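Local atomic coordinates of photosystem II extrinsic protein V (Arthrospira maxima, PDB entry 1F1C), a protein that carries one covalently bound heme c and, as an extrinsic lumenal subunit of photosystem II, probably stabilises the oxygen-evolving complex. Residues R6-N11 against K22-G27; D15-S20 against D65-L70; A69-I74 against N112-I117. All coordinates share one frame; numbering follows the deposited sequence.

Contact 1 of 3, residues R6-N11 against K22-G27; sequences RTFPIN and KEIKKG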
loop_
_atom_site.group_PDB
_atom_site.type_symbol
_atom_site.label_atom_id
_atom_site.label_comp_id
_atom_site.label_asym_id
_atom_site.label_seq_id
_atom_site.Cartn_x
_atom_site.Cartn_y
_atom_site.Cartn_z
ATOM N N ARG A 6 -9.171 -21.387 22.533
ATOM C CA ARG A 6 -10.103 -20.536 21.809
ATOM C C ARG A 6 -10.622 -19.359 22.630
ATOM O O ARG A 6 -11.632 -18.755 22.281
ATOM C CB ARG A 6 -11.268 -21.383 21.290
ATOM C CG ARG A 6 -10.839 -22.390 20.221
ATOM C CD ARG A 6 -11.704 -23.639 20.213
ATOM N NE ARG A 6 -13.118 -23.336 20.030
ATOM C CZ ARG A 6 -14.071 -23.677 20.894
ATOM N NH1 ARG A 6 -13.765 -24.336 22.007
ATOM N NH2 ARG A 6 -15.333 -23.357 20.646
ATOM N N THR A 7 -9.922 -19.040 23.716
ATOM C CA THR A 7 -10.283 -17.914 24.572
ATOM C C THR A 7 -9.303 -16.786 24.245
ATOM O O THR A 7 -8.101 -16.938 24.457
ATOM C CB THR A 7 -10.138 -18.255 26.076
ATOM O OG1 THR A 7 -11.002 -19.348 26.421
ATOM C CG2 THR A 7 -10.513 -17.056 26.926
ATOM N N PHE A 8 -9.805 -15.667 23.725
ATOM C CA PHE A 8 -8.936 -14.551 23.381
ATOM C C PHE A 8 -9.405 -13.272 24.039
ATOM O O PHE A 8 -10.542 -13.180 24.494
ATOM C CB PHE A 8 -8.919 -14.314 21.869
ATOM C CG PHE A 8 -8.888 -15.564 21.059
ATOM C CD1 PHE A 8 -10.071 -16.182 20.679
ATOM C CD2 PHE A 8 -7.676 -16.146 20.696
ATOM C CE1 PHE A 8 -10.052 -17.366 19.950
ATOM C CE2 PHE A 8 -7.644 -17.333 19.965
ATOM C CZ PHE A 8 -8.834 -17.945 19.591
ATOM N N PRO A 9 -8.526 -12.266 24.107
ATOM C CA PRO A 9 -8.914 -10.997 24.716
ATOM C C PRO A 9 -9.769 -10.330 23.643
ATOM O O PRO A 9 -9.305 -10.152 22.515
ATOM C CB PRO A 9 -7.583 -10.266 24.896
ATOM C CG PRO A 9 -6.537 -11.331 24.746
ATOM C CD PRO A 9 -7.107 -12.251 23.723
ATOM N N ILE A 10 -11.007 -9.977 23.968
ATOM C CA ILE A 10 -11.870 -9.350 22.976
ATOM C C ILE A 10 -11.552 -7.867 22.828
ATOM O O ILE A 10 -11.723 -7.291 21.755
ATOM C CB ILE A 10 -13.361 -9.502 23.335
ATOM C CG1 ILE A 10 -14.204 -8.784 22.278
ATOM C CG2 ILE A 10 -13.627 -8.936 24.718
ATOM C CD1 ILE A 10 -15.645 -8.597 22.656
ATOM N N ASN A 11 -11.090 -7.251 23.911
ATOM C CA ASN A 11 -10.747 -5.836 23.893
ATOM C C ASN A 11 -9.487 -5.614 24.705
ATOM O O ASN A 11 -8.902 -6.564 25.224
ATOM C CB ASN A 11 -11.878 -4.994 24.486
ATOM C CG ASN A 11 -12.293 -5.474 25.862
ATOM O OD1 ASN A 11 -11.490 -6.058 26.601
ATOM N ND2 ASN A 11 -13.546 -5.225 26.219
ATOM N N LYS A 22 -15.840 -23.131 14.468
ATOM C CA LYS A 22 -16.411 -22.807 13.165
ATOM C C LYS A 22 -16.013 -21.407 12.704
ATOM O O LYS A 22 -15.633 -21.211 11.549
ATOM C CB LYS A 22 -17.938 -22.919 13.208
ATOM C CG LYS A 22 -18.599 -22.802 11.841
ATOM C CD LYS A 22 -20.114 -22.994 11.914
ATOM C CE LYS A 22 -20.829 -21.762 12.462
ATOM N NZ LYS A 22 -20.700 -20.576 11.562
ATOM N N GLU A 23 -16.096 -20.436 13.608
ATOM C CA GLU A 23 -15.753 -19.057 13.284
ATOM C C GLU A 23 -14.295 -18.941 12.872
ATOM O O GLU A 23 -13.954 -18.201 11.945
ATOM C CB GLU A 23 -16.032 -18.151 14.481
ATOM C CG GLU A 23 -17.504 -18.093 14.867
ATOM C CD GLU A 23 -17.739 -17.324 16.152
ATOM O OE1 GLU A 23 -17.168 -17.718 17.192
ATOM O OE2 GLU A 23 -18.490 -16.327 16.118
ATOM N N ILE A 24 -13.432 -19.677 13.563
ATOM C CA ILE A 24 -12.013 -19.661 13.257
ATOM C C ILE A 24 -11.750 -20.254 11.873
ATOM O O ILE A 24 -10.864 -19.785 11.155
ATOM C CB ILE A 24 -11.215 -20.432 14.326
ATOM C CG1 ILE A 24 -11.374 -19.738 15.682
ATOM C CG2 ILE A 24 -9.753 -20.489 13.950
ATOM C CD1 ILE A 24 -10.777 -20.513 16.831
ATOM N N LYS A 25 -12.510 -21.282 11.500
ATOM C CA LYS A 25 -12.356 -21.905 10.185
ATOM C C LYS A 25 -12.660 -20.848 9.141
ATOM O O LYS A 25 -12.004 -20.779 8.104
ATOM C CB LYS A 25 -13.340 -23.066 10.004
ATOM C CG LYS A 25 -12.963 -24.375 10.694
ATOM C CD LYS A 25 -11.759 -25.028 10.032
ATOM C CE LYS A 25 -11.462 -26.397 10.641
ATOM N NZ LYS A 25 -10.244 -27.028 10.049
ATOM N N LYS A 26 -13.673 -20.029 9.419
ATOM C CA LYS A 26 -14.077 -18.966 8.503
ATOM C C LYS A 26 -13.065 -17.828 8.495
ATOM O O LYS A 26 -12.835 -17.206 7.461
ATOM C CB LYS A 26 -15.447 -18.412 8.889
ATOM C CG LYS A 26 -16.605 -19.363 8.633
ATOM C CD LYS A 26 -17.927 -18.696 8.988
ATOM C CE LYS A 26 -19.101 -19.616 8.719
ATOM N NZ LYS A 26 -20.411 -18.981 9.056
ATOM N N GLY A 27 -12.463 -17.557 9.649
ATOM C CA GLY A 27 -11.474 -16.497 9.720
ATOM C C GLY A 27 -10.289 -16.861 8.842
ATOM O O GLY A 27 -9.744 -16.022 8.123
#
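I24, near the start of helix 21-34, makes a small apolar contact with F8 of strand 7-9 and R6 just before it, on the side of the protein away from the heme. One methyl carries it all. I24 CD1 lies 3.9 Å from R6 CG and 4.2 Å from F8 CZ, where the foot of the arginine chain and the far end of the phenyl ring come together. It reaches the ring at its edge, near the ring plane. The extended second torsion of I24 (chi2 173°) carries CD1 outward from the helix; isoleucine suits because its longer branch ends in a methyl that can reach both partners. F8 is buried; it also touches L19 and L118 of helix 107-124, while I24 rests on L119 of that same helix. R6 gives only its aliphatic part: chi1 (-67°) sets CG anti to the carbonyl carbon and against I24, the chain beyond CG bends at chi3 (57°), and R6 as a whole remains partly exposed. The carboxylate of E23 is of opposite charge, but 6.9 Å from R6 NH2 to E23 OE1 is too far for a salt bridge. E23 is engaged nearer home, since its OE1 accepts a hydrogen bond from S20 N while S20 OG caps E23 N, a capping box at the start of the helix. Backbone bonds of R6 with L19 and of F8 with A17 fix the strand in place. The arrangement is that of a two-stranded antiparallel hairpin leading into helix 21-34, the helix that precedes the heme-binding cysteines of this cytochrome c fold.

Contact 2 of 3, residues D15-S20 against D65-L70; sequences DTAVLS and DNIAAL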
loop_
_atom_site.group_PDB
_atom_site.type_symbol
_atom_site.label_atom_id
_atom_site.label_comp_id
_atom_site.label_asym_id
_atom_site.label_seq_id
_atom_site.Cartn_x
_atom_site.Cartn_y
_atom_site.Cartn_z
ATOM N N ASP A 15 -11.130 -8.149 28.777
ATOM C CA ASP A 15 -12.281 -9.041 28.645
ATOM C C ASP A 15 -11.911 -10.239 27.768
ATOM O O ASP A 15 -11.107 -10.124 26.839
ATOM C CB ASP A 15 -13.471 -8.327 27.995
ATOM C CG ASP A 15 -14.092 -7.261 28.885
ATOM O OD1 ASP A 15 -13.629 -7.074 30.033
ATOM O OD2 ASP A 15 -15.056 -6.607 28.423
ATOM N N THR A 16 -12.503 -11.391 28.059
ATOM C CA THR A 16 -12.233 -12.582 27.272
ATOM C C THR A 16 -13.469 -13.012 26.495
ATOM O O THR A 16 -14.596 -12.717 26.880
ATOM C CB THR A 16 -11.755 -13.766 28.154
ATOM O OG1 THR A 16 -12.692 -13.987 29.211
ATOM C CG2 THR A 16 -10.382 -13.474 28.747
ATOM N N ALA A 17 -13.236 -13.696 25.383
ATOM C CA ALA A 17 -14.301 -14.197 24.532
ATOM C C ALA A 17 -13.911 -15.581 24.040
ATOM O O ALA A 17 -12.755 -15.838 23.707
ATOM C CB ALA A 17 -14.511 -13.273 23.351
ATOM N N VAL A 18 -14.870 -16.483 23.996
ATOM C CA VAL A 18 -14.584 -17.819 23.529
ATOM C C VAL A 18 -15.171 -17.950 22.137
ATOM O O VAL A 18 -16.384 -17.930 21.971
ATOM C CB VAL A 18 -15.201 -18.874 24.457
ATOM C CG1 VAL A 18 -14.736 -20.266 24.045
ATOM C CG2 VAL A 18 -14.812 -18.580 25.904
ATOM N N LEU A 19 -14.315 -18.049 21.130
ATOM C CA LEU A 19 -14.808 -18.191 19.772
ATOM C C LEU A 19 -15.053 -19.650 19.448
ATOM O O LEU A 19 -14.393 -20.537 19.979
ATOM C CB LEU A 19 -13.815 -17.611 18.761
ATOM C CG LEU A 19 -13.899 -16.104 18.534
ATOM C CD1 LEU A 19 -13.547 -15.370 19.822
ATOM C CD2 LEU A 19 -12.953 -15.708 17.406
ATOM N N SER A 20 -16.020 -19.896 18.576
ATOM C CA SER A 20 -16.318 -21.259 18.177
ATOM C C SER A 20 -15.265 -21.643 17.152
ATOM O O SER A 20 -14.695 -20.781 16.480
ATOM C CB SER A 20 -17.698 -21.345 17.524
ATOM O OG SER A 20 -17.644 -20.845 16.195
ATOM N N ASP A 65 -3.274 -6.638 19.848
ATOM C CA ASP A 65 -3.308 -7.969 20.443
ATOM C C ASP A 65 -4.639 -8.426 21.040
ATOM O O ASP A 65 -4.661 -9.283 21.919
ATOM C CB ASP A 65 -2.202 -8.105 21.501
ATOM C CG ASP A 65 -2.285 -7.036 22.582
ATOM O OD1 ASP A 65 -3.310 -6.320 22.652
ATOM O OD2 ASP A 65 -1.319 -6.920 23.373
ATOM N N ASN A 66 -5.740 -7.854 20.568
ATOM C CA ASN A 66 -7.076 -8.253 21.015
ATOM C C ASN A 66 -8.025 -8.133 19.825
ATOM O O ASN A 66 -7.796 -7.336 18.916
ATOM C CB ASN A 66 -7.581 -7.393 22.187
ATOM C CG ASN A 66 -7.614 -5.915 21.867
ATOM O OD1 ASN A 66 -6.617 -5.217 22.013
ATOM N ND2 ASN A 66 -8.758 -5.433 21.421
ATOM N N ILE A 67 -9.079 -8.936 19.827
ATOM C CA ILE A 67 -10.046 -8.944 18.736
ATOM C C ILE A 67 -10.534 -7.570 18.277
ATOM O O ILE A 67 -10.575 -7.290 17.076
ATOM C CB ILE A 67 -11.254 -9.818 19.121
ATOM C CG1 ILE A 67 -10.778 -11.268 19.303
ATOM C CG2 ILE A 67 -12.355 -9.696 18.065
ATOM C CD1 ILE A 67 -11.777 -12.173 20.015
ATOM N N ALA A 68 -10.904 -6.711 19.223
ATOM C CA ALA A 68 -11.392 -5.377 18.869
ATOM C C ALA A 68 -10.339 -4.572 18.123
ATOM O O ALA A 68 -10.639 -3.912 17.120
ATOM C CB ALA A 68 -11.834 -4.608 20.128
ATOM N N ALA A 69 -9.107 -4.626 18.620
ATOM C CA ALA A 69 -8.015 -3.885 18.014
ATOM C C ALA A 69 -7.735 -4.392 16.617
ATOM O O ALA A 69 -7.487 -3.601 15.707
ATOM C CB ALA A 69 -6.775 -3.999 18.872
ATOM N N LEU A 70 -7.788 -5.708 16.438
ATOM C CA LEU A 70 -7.531 -6.287 15.126
ATOM C C LEU A 70 -8.661 -5.924 14.166
ATOM O O LEU A 70 -8.423 -5.586 13.002
ATOM C CB LEU A 70 -7.383 -7.804 15.233
ATOM C CG LEU A 70 -6.031 -8.209 15.839
ATOM C CD1 LEU A 70 -5.950 -9.721 15.967
ATOM C CD2 LEU A 70 -4.899 -7.676 14.956
#
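I67 meets L19 and A17 through the last atom of its side chain. Its CB, on the first turn of helix 67-75, points toward the hairpin and divides into two branches. The short one, CG2, stays on its own helix and lies 4.0 Å from V71 CG2, one turn on. The longer one starts at CG1, anti to the carbonyl carbon (chi1 -64°), and continues almost straight, which brings CD1 out to A17 of the strand and to L19 just beyond it. There I67 CD1 touches L19 CD1 at 3.7 Å, the two side chains running past each other in opposite directions; A17 CB is a looser neighbour, 4.5 Å from I67 CD1. A residue as small as alanine suits a position where the strand faces the isoleucine tip. The hairpin of strands 7-9 and 16-18 is thus joined to the start of a helix, and its backbone takes part as well: the carbonyls of P9 and I10 pair with the amides of I67 and A68, NH groups that a first helical turn cannot satisfy from within. N66 holds the N-cap position there, and L70 N donates to N66 O at 3.0 Å. Both L19 and I67 also rest on Y111 of helix 107-124.

Contact 3 of 3, residues A69-I74 against N112-I117; sequences ALVDYI and NVAGYI. With HEC (heme c), chain C.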
loop_
_atom_site.group_PDB
_atom_site.type_symbol
_atom_site.label_atom_id
_atom_site.label_comp_id
_atom_site.label_asym_id
_atom_site.label_seq_id
_atom_site.Cartn_x
_atom_site.Cartn_y
_atom_site.Cartn_z
ATOM N N ALA A 69 -9.107 -4.626 18.620
ATOM C CA ALA A 69 -8.015 -3.885 18.014
ATOM C C ALA A 69 -7.735 -4.392 16.617
ATOM O O ALA A 69 -7.487 -3.601 15.707
ATOM C CB ALA A 69 -6.775 -3.999 18.872
ATOM N N LEU A 70 -7.788 -5.708 16.438
ATOM C CA LEU A 70 -7.531 -6.287 15.126
ATOM C C LEU A 70 -8.661 -5.924 14.166
ATOM O O LEU A 70 -8.423 -5.586 13.002
ATOM C CB LEU A 70 -7.383 -7.804 15.233
ATOM C CG LEU A 70 -6.031 -8.209 15.839
ATOM C CD1 LEU A 70 -5.950 -9.721 15.967
ATOM C CD2 LEU A 70 -4.899 -7.676 14.956
ATOM N N VAL A 71 -9.892 -5.979 14.659
ATOM C CA VAL A 71 -11.028 -5.630 13.823
ATOM C C VAL A 71 -10.923 -4.171 13.384
ATOM O O VAL A 71 -11.156 -3.855 12.213
ATOM C CB VAL A 71 -12.350 -5.863 14.570
ATOM C CG1 VAL A 71 -13.520 -5.335 13.744
ATOM C CG2 VAL A 71 -12.523 -7.345 14.835
ATOM N N ASP A 72 -10.550 -3.293 14.317
ATOM C CA ASP A 72 -10.393 -1.865 14.034
ATOM C C ASP A 72 -9.350 -1.669 12.957
ATOM O O ASP A 72 -9.528 -0.875 12.024
ATOM C CB ASP A 72 -9.935 -1.113 15.289
ATOM C CG ASP A 72 -9.640 0.362 15.020
ATOM O OD1 ASP A 72 -8.562 0.840 15.435
ATOM O OD2 ASP A 72 -10.484 1.052 14.405
ATOM N N TYR A 73 -8.246 -2.393 13.105
ATOM C CA TYR A 73 -7.147 -2.304 12.163
ATOM C C TYR A 73 -7.583 -2.543 10.723
ATOM O O TYR A 73 -7.200 -1.792 9.826
ATOM C CB TYR A 73 -6.045 -3.304 12.519
ATOM C CG TYR A 73 -4.816 -3.071 11.689
ATOM C CD1 TYR A 73 -3.848 -2.140 12.083
ATOM C CD2 TYR A 73 -4.669 -3.695 10.451
ATOM C CE1 TYR A 73 -2.764 -1.836 11.256
ATOM C CE2 TYR A 73 -3.602 -3.390 9.617
ATOM C CZ TYR A 73 -2.651 -2.464 10.023
ATOM O OH TYR A 73 -1.588 -2.180 9.199
ATOM N N ILE A 74 -8.370 -3.592 10.495
ATOM C CA ILE A 74 -8.826 -3.900 9.145
ATOM C C ILE A 74 -9.793 -2.840 8.654
ATOM O O ILE A 74 -9.800 -2.495 7.473
ATOM C CB ILE A 74 -9.500 -5.272 9.076
ATOM C CG1 ILE A 74 -8.513 -6.337 9.546
ATOM C CG2 ILE A 74 -9.959 -5.549 7.647
ATOM C CD1 ILE A 74 -9.152 -7.687 9.853
ATOM N N ASN A 112 -13.827 -12.974 12.940
ATOM C CA ASN A 112 -13.286 -14.321 12.720
ATOM C C ASN A 112 -11.793 -14.284 12.346
ATOM O O ASN A 112 -10.977 -15.061 12.873
ATOM C CB ASN A 112 -14.075 -15.025 11.601
ATOM C CG ASN A 112 -15.567 -15.181 11.925
ATOM O OD1 ASN A 112 -16.391 -15.279 11.022
ATOM N ND2 ASN A 112 -15.906 -15.218 13.205
ATOM N N VAL A 113 -11.438 -13.388 11.429
ATOM C CA VAL A 113 -10.052 -13.279 11.009
ATOM C C VAL A 113 -9.216 -12.893 12.226
ATOM O O VAL A 113 -8.102 -13.394 12.403
ATOM C CB VAL A 113 -9.871 -12.212 9.895
ATOM C CG1 VAL A 113 -8.433 -12.233 9.381
ATOM C CG2 VAL A 113 -10.826 -12.484 8.760
ATOM N N ALA A 114 -9.765 -12.017 13.066
ATOM C CA ALA A 114 -9.075 -11.570 14.273
ATOM C C ALA A 114 -8.809 -12.752 15.207
ATOM O O ALA A 114 -7.730 -12.874 15.791
ATOM C CB ALA A 114 -9.913 -10.505 14.987
ATOM N N GLY A 115 -9.806 -13.622 15.349
ATOM C CA GLY A 115 -9.642 -14.782 16.196
ATOM C C GLY A 115 -8.614 -15.716 15.590
ATOM O O GLY A 115 -7.788 -16.295 16.301
ATOM N N TYR A 116 -8.669 -15.872 14.271
ATOM C CA TYR A 116 -7.728 -16.741 13.565
ATOM C C TYR A 116 -6.294 -16.266 13.794
ATOM O O TYR A 116 -5.433 -17.037 14.226
ATOM C CB TYR A 116 -8.024 -16.744 12.057
ATOM C CG TYR A 116 -6.979 -17.475 11.252
ATOM C CD1 TYR A 116 -6.830 -18.854 11.361
ATOM C CD2 TYR A 116 -6.106 -16.782 10.414
ATOM C CE1 TYR A 116 -5.836 -19.528 10.659
ATOM C CE2 TYR A 116 -5.115 -17.444 9.706
ATOM C CZ TYR A 116 -4.984 -18.817 9.835
ATOM O OH TYR A 116 -3.995 -19.478 9.145
ATOM N N ILE A 117 -6.043 -14.996 13.491
ATOM C CA ILE A 117 -4.717 -14.425 13.669
ATOM C C ILE A 117 -4.187 -14.681 15.077
ATOM O O ILE A 117 -3.057 -15.134 15.234
ATOM C CB ILE A 117 -4.718 -12.892 13.395
ATOM C CG1 ILE A 117 -4.944 -12.627 11.892
ATOM C CG2 ILE A 117 -3.400 -12.275 13.897
ATOM C CD1 ILE A 117 -5.071 -11.131 11.492
HETATM FE FE HEC C . -1.548 -6.336 6.418
HETATM C CHA HEC C . 0.334 -4.666 8.700
HETATM C CHB HEC C . -3.547 -7.563 9.020
HETATM C CHC HEC C . -3.639 -7.878 4.216
HETATM C CHD HEC C . 0.645 -5.563 3.964
HETATM N NA HEC C . -1.633 -6.097 8.394
HETATM C C1A HEC C . -0.783 -5.359 9.171
HETATM C C2A HEC C . -1.132 -5.519 10.558
HETATM C C3A HEC C . -2.198 -6.313 10.647
HETATM C C4A HEC C . -2.484 -6.710 9.314
HETATM C CMA HEC C . -3.083 -6.581 11.855
HETATM C CAA HEC C . -0.454 -4.877 11.721
HETATM C CBA HEC C . 0.699 -5.774 12.091
HETATM C CGA HEC C . 1.342 -5.348 13.380
HETATM O O1A HEC C . 0.925 -4.311 13.931
HETATM O O2A HEC C . 2.262 -6.046 13.840
HETATM N NB HEC C . -3.218 -7.436 6.571
HETATM C C1B HEC C . -3.897 -7.879 7.730
HETATM C C2B HEC C . -5.094 -8.582 7.409
HETATM C C3B HEC C . -5.194 -8.554 6.065
HETATM C C4B HEC C . -4.008 -7.910 5.546
HETATM C CMB HEC C . -6.067 -9.255 8.362
HETATM C CAB HEC C . -6.278 -9.032 5.329
HETATM C CBB HEC C . -7.564 -8.471 5.454
HETATM N NC HEC C . -1.482 -6.677 4.523
HETATM C C1C HEC C . -2.421 -7.351 3.759
HETATM C C2C HEC C . -2.026 -7.416 2.393
HETATM C C3C HEC C . -0.858 -6.719 2.280
HETATM C C4C HEC C . -0.501 -6.300 3.638
HETATM C CMC HEC C . -2.732 -8.183 1.277
HETATM C CAC HEC C . -0.095 -6.594 1.089
HETATM C CBC HEC C . -0.631 -5.980 -0.083
HETATM N ND HEC C . 0.100 -5.278 6.333
HETATM C C1D HEC C . 0.871 -5.012 5.224
HETATM C C2D HEC C . 1.980 -4.182 5.547
HETATM C C3D HEC C . 1.890 -3.932 6.868
HETATM C C4D HEC C . 0.740 -4.636 7.368
HETATM C CMD HEC C . 3.170 -3.838 4.621
HETATM C CAD HEC C . 2.784 -2.998 7.690
HETATM C CBD HEC C . 2.288 -1.553 7.670
HETATM C CGD HEC C . 3.124 -0.627 8.549
HETATM O O1D HEC C . 3.101 -0.771 9.785
HETATM O O2D HEC C . 3.816 0.252 7.999
#
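The phenol ring of Y73 lies with one face over pyrrole ring A of the heme, nearly parallel to the porphyrin. Y73 CE2 is 3.4 Å from heme C2A, and heme CAA, the first carbon of a propionate arm, stands above the same face toward the rim. Y73 OH reaches the meso carbon CHA at 3.2 Å and makes a weak hydrogen bond to T78 O. The ring also meets that of H90, an axial ligand of the iron, edge to face. CG set anti to the backbone N (chi1 -171°) sends the tyrosine off the helix to the heme, while L70 points to the other helix and V71 flanks it. Here segments 69-74 and 112-117 cross at 122°, their axes 8.9 Å apart. The small side chain of A114 is consistent with the close approach: L70 CB lies 3.7 Å from A114 CB, and V71 CG2 settles 4.1 Å from A114 CB. L70 forks: CD1 lies against the carbonyl oxygen of A114 and near I117 CG2, and CD2 touches heme CMA at 3.8 Å. Both helices close on another heme methyl: I74 CD1 and I117 CD1 each lie 3.8 Å from heme CMB, and V113 CG1 lies beside them. Branched aliphatic residues fit this place because their methyls fill the angle between two helices and still reach the porphyrin rim. The side chains that meet across the helices are all apolar, held by van der Waals packing, and would tend to keep water from this edge of the heme and hold the porphyrin against the C-terminal helix of the cytochrome c fold.

Overall arrangement
Contact 3 lies near the centre and borders the heme; contacts 1 and 2 are smaller, also buried, but sit farther out, beside the hairpin. The antiparallel neighbours 7-9 and 16-18 bind these two together, one reaching helix 21-34 and the other helix 67-75. Contact 3 shares that second helix: I67 at its start faces the hairpin, whereas later residues face helix 107-124 and the porphyrin. Helix 107-124 is a partner in contact 3 and lies behind contacts 1 and 2. Aliphatic methyls work throughout, but contact 1 adds an aromatic edge and an arginine stem, the side chains of contact 2 are purely aliphatic, and contact 3 brings in the flat cofactor.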